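Local coordinates for CupA (Streptococcus pneumoniae, PDB 4F2E), which binds Cu(I) in a cupredoxin fold and probably serves as a copper chaperone in copper resistance, at residues 15-20 / 40-45; 29-34 / 74-79. All blocks are in the same frame, centred on the assembly; numbering follows the deposited sequence.

After strand 5-10, strand 13-20 supplies residues 15-20 of contact 1, and strand 24-31 follows, its end running into residues 32-34 of contact 2. Strand 37-43 then returns beside strand 13-20, so contact 1 closes a connection of 19 residues that contains strand 24-31, itself antiparallel to strand 13-20. Contact 2 closes a longer one of 39 residues when the loop after strand 69-74 reaches residues 29-34. The two closures cross, since their segments alternate along the chain. They lie on opposite sides of its centre, yet Ile16 of contact 1 packs on Ile29 of contact 2, where strands 13-20 and 24-31 are sheet neighbours.

Contact 1 (15-20 / 40-45); sequences EIRVEV and VFDRKD
The Phe41 ring meets CG2 of Val20 at its edge, close to the ring plane, with CD2 3.8 Å from that methyl; CG1 of Val18 approaches obliquely, 3.8 Å from CE2. With CG beside the backbone N (chi1 -71°), the ring lies alongside Val18 and points the same way. Val72, Ile53 and Phe55 add to the buried surroundings of Phe41. On this same side of the sheet the Arg43 guanidinium receives the carbonyl O of Asp45 at its edge, and Asp51 and Leu64 take its terminal nitrogens. On the other face of the sheet, the guanidinium of Arg17 has CG1 of Val40 over one face, 3.9 Å from NH2; its NH1 is salt-bridged to Glu69. Strands 13-20 and 37-43 run parallel here, neighbours in the β-sheet of the cupredoxin fold. Their ladder is regular: Val40 N bonds to Ile16 O, Val18 N to Val40 O (2.8 Å), Asp42 N to Val18 O, and Val20 N to Asp42 O. CA of Phe41 also reaches Val18 O. Beyond the strand end Lys44 N still bonds to Val20 O, while its extended side chain crosses Glu19 at about a right angle. Its NZ stands 3.8 Å from Glu19 OE1 and equally far from Asp42 OD2, long salt bridges shared by one ammonium on the more open face.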
# COMPACT_ATOMS: atom_id res chain seq x y z
N GLU A 15 -9.19 -4.86 -2.66
CA GLU A 15 -8.99 -3.52 -2.15
C GLU A 15 -8.61 -3.53 -0.68
O GLU A 15 -9.16 -4.30 0.11
CB GLU A 15 -10.25 -2.68 -2.35
CG GLU A 15 -10.16 -1.27 -1.80
CD GLU A 15 -11.41 -0.48 -2.09
OE1 GLU A 15 -11.63 -0.13 -3.27
OE2 GLU A 15 -12.18 -0.23 -1.14
N ILE A 16 -7.67 -2.68 -0.32
CA ILE A 16 -7.34 -2.49 1.07
C ILE A 16 -7.08 -1.01 1.32
O ILE A 16 -6.52 -0.32 0.46
CB ILE A 16 -6.13 -3.34 1.49
CG1 ILE A 16 -5.94 -3.27 3.01
CG2 ILE A 16 -4.88 -2.90 0.75
CD1 ILE A 16 -5.10 -4.39 3.57
N ARG A 17 -7.51 -0.54 2.48
CA ARG A 17 -7.36 0.86 2.84
C ARG A 17 -6.24 1.03 3.84
O ARG A 17 -6.15 0.30 4.83
CB ARG A 17 -8.68 1.41 3.41
CG ARG A 17 -9.85 1.31 2.44
CD ARG A 17 -11.09 1.97 3.01
NE ARG A 17 -10.86 3.38 3.30
CZ ARG A 17 -11.06 4.37 2.43
NH1 ARG A 17 -10.82 5.63 2.78
NH2 ARG A 17 -11.50 4.09 1.21
N VAL A 18 -5.36 2.00 3.58
CA VAL A 18 -4.24 2.28 4.46
C VAL A 18 -4.29 3.73 4.90
O VAL A 18 -4.33 4.63 4.07
CB VAL A 18 -2.89 1.99 3.75
CG1 VAL A 18 -1.72 2.34 4.67
CG2 VAL A 18 -2.82 0.54 3.32
N GLU A 19 -4.32 3.94 6.21
CA GLU A 19 -4.30 5.29 6.76
C GLU A 19 -2.87 5.77 6.88
O GLU A 19 -2.01 5.06 7.41
CB GLU A 19 -4.98 5.32 8.13
CG GLU A 19 -5.02 6.71 8.76
CD GLU A 19 -5.77 6.73 10.08
OE1 GLU A 19 -6.71 5.93 10.25
OE2 GLU A 19 -5.41 7.56 10.95
N VAL A 20 -2.61 6.97 6.37
CA VAL A 20 -1.28 7.57 6.49
C VAL A 20 -1.29 8.50 7.69
O VAL A 20 -1.81 9.62 7.62
CB VAL A 20 -0.88 8.31 5.21
CG1 VAL A 20 0.56 8.84 5.33
CG2 VAL A 20 -1.03 7.41 4.00
N VAL A 40 -5.61 1.85 -1.16
CA VAL A 40 -6.14 3.20 -1.03
C VAL A 40 -5.50 3.90 0.16
O VAL A 40 -5.78 3.58 1.31
CB VAL A 40 -7.66 3.17 -0.84
CG1 VAL A 40 -8.22 4.59 -0.84
CG2 VAL A 40 -8.31 2.34 -1.94
N PHE A 41 -4.63 4.87 -0.13
CA PHE A 41 -3.96 5.63 0.91
C PHE A 41 -4.75 6.87 1.27
O PHE A 41 -4.96 7.74 0.42
CB PHE A 41 -2.54 5.99 0.48
CG PHE A 41 -1.61 4.82 0.43
CD1 PHE A 41 -1.54 4.02 -0.69
CD2 PHE A 41 -0.81 4.50 1.52
CE1 PHE A 41 -0.70 2.93 -0.74
CE2 PHE A 41 0.04 3.41 1.48
CZ PHE A 41 0.10 2.62 0.36
N ASP A 42 -5.18 6.95 2.52
CA ASP A 42 -5.92 8.10 3.00
C ASP A 42 -4.97 8.92 3.87
O ASP A 42 -4.62 8.50 4.97
CB ASP A 42 -7.13 7.65 3.81
CG ASP A 42 -8.02 8.79 4.22
OD1 ASP A 42 -7.95 9.86 3.58
OD2 ASP A 42 -8.80 8.62 5.18
N ARG A 43 -4.54 10.07 3.36
CA ARG A 43 -3.50 10.83 4.04
C ARG A 43 -4.06 11.81 5.07
O ARG A 43 -4.82 12.72 4.74
CB ARG A 43 -2.60 11.57 3.06
CG ARG A 43 -1.47 12.28 3.77
CD ARG A 43 -0.51 12.98 2.83
NE ARG A 43 0.53 13.65 3.60
CZ ARG A 43 1.46 14.44 3.07
NH1 ARG A 43 1.48 14.67 1.77
NH2 ARG A 43 2.37 15.01 3.86
N LYS A 44 -3.65 11.62 6.32
CA LYS A 44 -4.14 12.43 7.43
C LYS A 44 -3.01 13.12 8.19
O LYS A 44 -3.25 13.86 9.14
CB LYS A 44 -4.97 11.57 8.38
CG LYS A 44 -6.21 10.98 7.74
CD LYS A 44 -6.98 10.10 8.71
CE LYS A 44 -8.27 9.59 8.09
NZ LYS A 44 -9.02 8.71 9.02
N ASP A 45 -1.78 12.89 7.75
CA ASP A 45 -0.60 13.44 8.40
C ASP A 45 0.15 14.34 7.42
O ASP A 45 0.63 13.87 6.39
CB ASP A 45 0.30 12.29 8.88
CG ASP A 45 1.50 12.76 9.69
OD1 ASP A 45 1.93 13.92 9.53
OD2 ASP A 45 2.01 11.94 10.48

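Contact 2 (29-34 / 74-79); sequences IVLKKS and ITPEQA
Ser34 meets the carboxylate of Glu77 with its side chain and the carbonyl of Pro76 with its backbone N. The hydroxyl OG of Ser34 donates to OE1 of Glu77 at 2.6 Å, meeting it on the syn side but 32° out of the carboxylate plane. Glu77 is bent at chi2 (-64°), which folds its carboxylate back toward Ser34, although its CB points away. The other oxygen, OE2, accepts a bond from a water that also donates to Ser34 O at 2.7 Å, so each carboxylate oxygen has a direct or water-mediated tie to Ser34. Next to this, Ser34 N donates to Pro76 O at 2.7 Å, an almost straight bond; CA of Lys33 makes a longer C-H···O approach to the same oxygen.

The Lys33 side chain stretches out fully, its CG anti to the backbone N (chi1 178°), and runs past the carbonyl of Glu77. It is the methylene CE that comes close, 3.0 Å from Glu77 O, a tight contact, whereas NZ lies farther off. On the buried side, CD2 of Leu31 touches the Pro76 ring at CG (4.4 Å); Phe58 and Val97 also pack on Pro76, and Met95 on Leu31.

The backbone angles of Lys33 and Ser34 are those of the two central residues of a type II turn, with Ser34 in the left-handed region. The contact thus joins two inter-strand loops of the cupredoxin β-sandwich, one after strand 24-31 and one between strands 69-74 and 80-86.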
# COMPACT_ATOMS: atom_id res chain seq x y z
N ILE A 29 0.02 -5.86 5.09
CA ILE A 29 -1.15 -6.16 4.27
C ILE A 29 -0.94 -7.43 3.46
O ILE A 29 0.19 -7.78 3.10
CB ILE A 29 -1.51 -4.98 3.34
CG1 ILE A 29 -0.40 -4.70 2.34
CG2 ILE A 29 -1.81 -3.73 4.17
CD1 ILE A 29 -0.72 -3.56 1.38
N VAL A 30 -2.03 -8.13 3.19
CA VAL A 30 -1.97 -9.43 2.53
C VAL A 30 -2.89 -9.46 1.32
O VAL A 30 -4.10 -9.27 1.44
CB VAL A 30 -2.34 -10.57 3.50
CG1 VAL A 30 -2.20 -11.92 2.81
CG2 VAL A 30 -1.46 -10.52 4.74
N LEU A 31 -2.30 -9.69 0.15
CA LEU A 31 -3.04 -9.69 -1.11
C LEU A 31 -3.02 -11.06 -1.78
O LEU A 31 -2.11 -11.86 -1.56
CB LEU A 31 -2.46 -8.65 -2.07
CG LEU A 31 -2.97 -7.21 -1.94
CD1 LEU A 31 -2.78 -6.67 -0.53
CD2 LEU A 31 -2.28 -6.32 -2.96
N LYS A 32 -4.03 -11.31 -2.61
CA LYS A 32 -4.09 -12.53 -3.40
C LYS A 32 -3.32 -12.37 -4.71
O LYS A 32 -3.46 -11.37 -5.41
CB LYS A 32 -5.54 -12.90 -3.73
CG LYS A 32 -6.32 -13.52 -2.58
CD LYS A 32 -7.64 -14.08 -3.09
CE LYS A 32 -8.45 -14.71 -1.96
NZ LYS A 32 -7.74 -15.86 -1.34
N LYS A 33 -2.51 -13.38 -5.03
CA LYS A 33 -1.76 -13.39 -6.27
C LYS A 33 -2.69 -13.28 -7.48
O LYS A 33 -3.75 -13.90 -7.53
CB LYS A 33 -0.92 -14.67 -6.35
CG LYS A 33 -0.12 -14.81 -7.63
CD LYS A 33 0.66 -16.12 -7.63
CE LYS A 33 1.17 -16.46 -9.03
NZ LYS A 33 1.92 -17.75 -9.04
N SER A 34 -2.28 -12.45 -8.45
CA SER A 34 -2.93 -12.37 -9.76
C SER A 34 -4.24 -11.59 -9.81
O SER A 34 -4.88 -11.52 -10.86
CB SER A 34 -3.13 -13.77 -10.35
OG SER A 34 -1.90 -14.46 -10.48
N ILE A 74 -1.83 -1.99 -8.50
CA ILE A 74 -0.86 -2.98 -8.95
C ILE A 74 -1.58 -4.30 -9.15
O ILE A 74 -2.64 -4.53 -8.58
CB ILE A 74 0.28 -3.17 -7.92
CG1 ILE A 74 -0.28 -3.60 -6.57
CG2 ILE A 74 1.11 -1.90 -7.78
CD1 ILE A 74 0.79 -3.96 -5.55
N THR A 75 -1.00 -5.17 -9.96
CA THR A 75 -1.51 -6.54 -10.10
C THR A 75 -0.36 -7.50 -9.82
O THR A 75 0.44 -7.80 -10.71
CB THR A 75 -2.10 -6.80 -11.49
OG1 THR A 75 -3.17 -5.88 -11.74
CG2 THR A 75 -2.64 -8.23 -11.58
N PRO A 76 -0.26 -7.98 -8.58
CA PRO A 76 0.89 -8.80 -8.18
C PRO A 76 0.80 -10.23 -8.71
O PRO A 76 -0.01 -11.01 -8.22
CB PRO A 76 0.80 -8.79 -6.65
CG PRO A 76 -0.65 -8.63 -6.36
CD PRO A 76 -1.20 -7.75 -7.46
N GLU A 77 1.63 -10.55 -9.69
CA GLU A 77 1.58 -11.87 -10.32
C GLU A 77 2.54 -12.86 -9.68
O GLU A 77 2.60 -14.02 -10.08
CB GLU A 77 1.89 -11.75 -11.82
CG GLU A 77 0.80 -11.09 -12.63
CD GLU A 77 -0.49 -11.90 -12.62
OE1 GLU A 77 -0.46 -13.07 -12.19
OE2 GLU A 77 -1.53 -11.35 -13.05
N GLN A 78 3.29 -12.40 -8.69
CA GLN A 78 4.27 -13.24 -8.02
C GLN A 78 4.03 -13.24 -6.51
O GLN A 78 3.89 -12.18 -5.89
CB GLN A 78 5.67 -12.73 -8.34
CG GLN A 78 6.79 -13.46 -7.65
CD GLN A 78 8.11 -12.72 -7.78
OE1 GLN A 78 8.53 -12.37 -8.89
NE2 GLN A 78 8.76 -12.47 -6.66
N ALA A 79 3.98 -14.43 -5.92
CA ALA A 79 3.90 -14.55 -4.47
C ALA A 79 5.20 -14.06 -3.84
O ALA A 79 6.26 -14.10 -4.47
CB ALA A 79 3.63 -15.99 -4.07
O HOH W 1 -4.09 -11.19 -13.41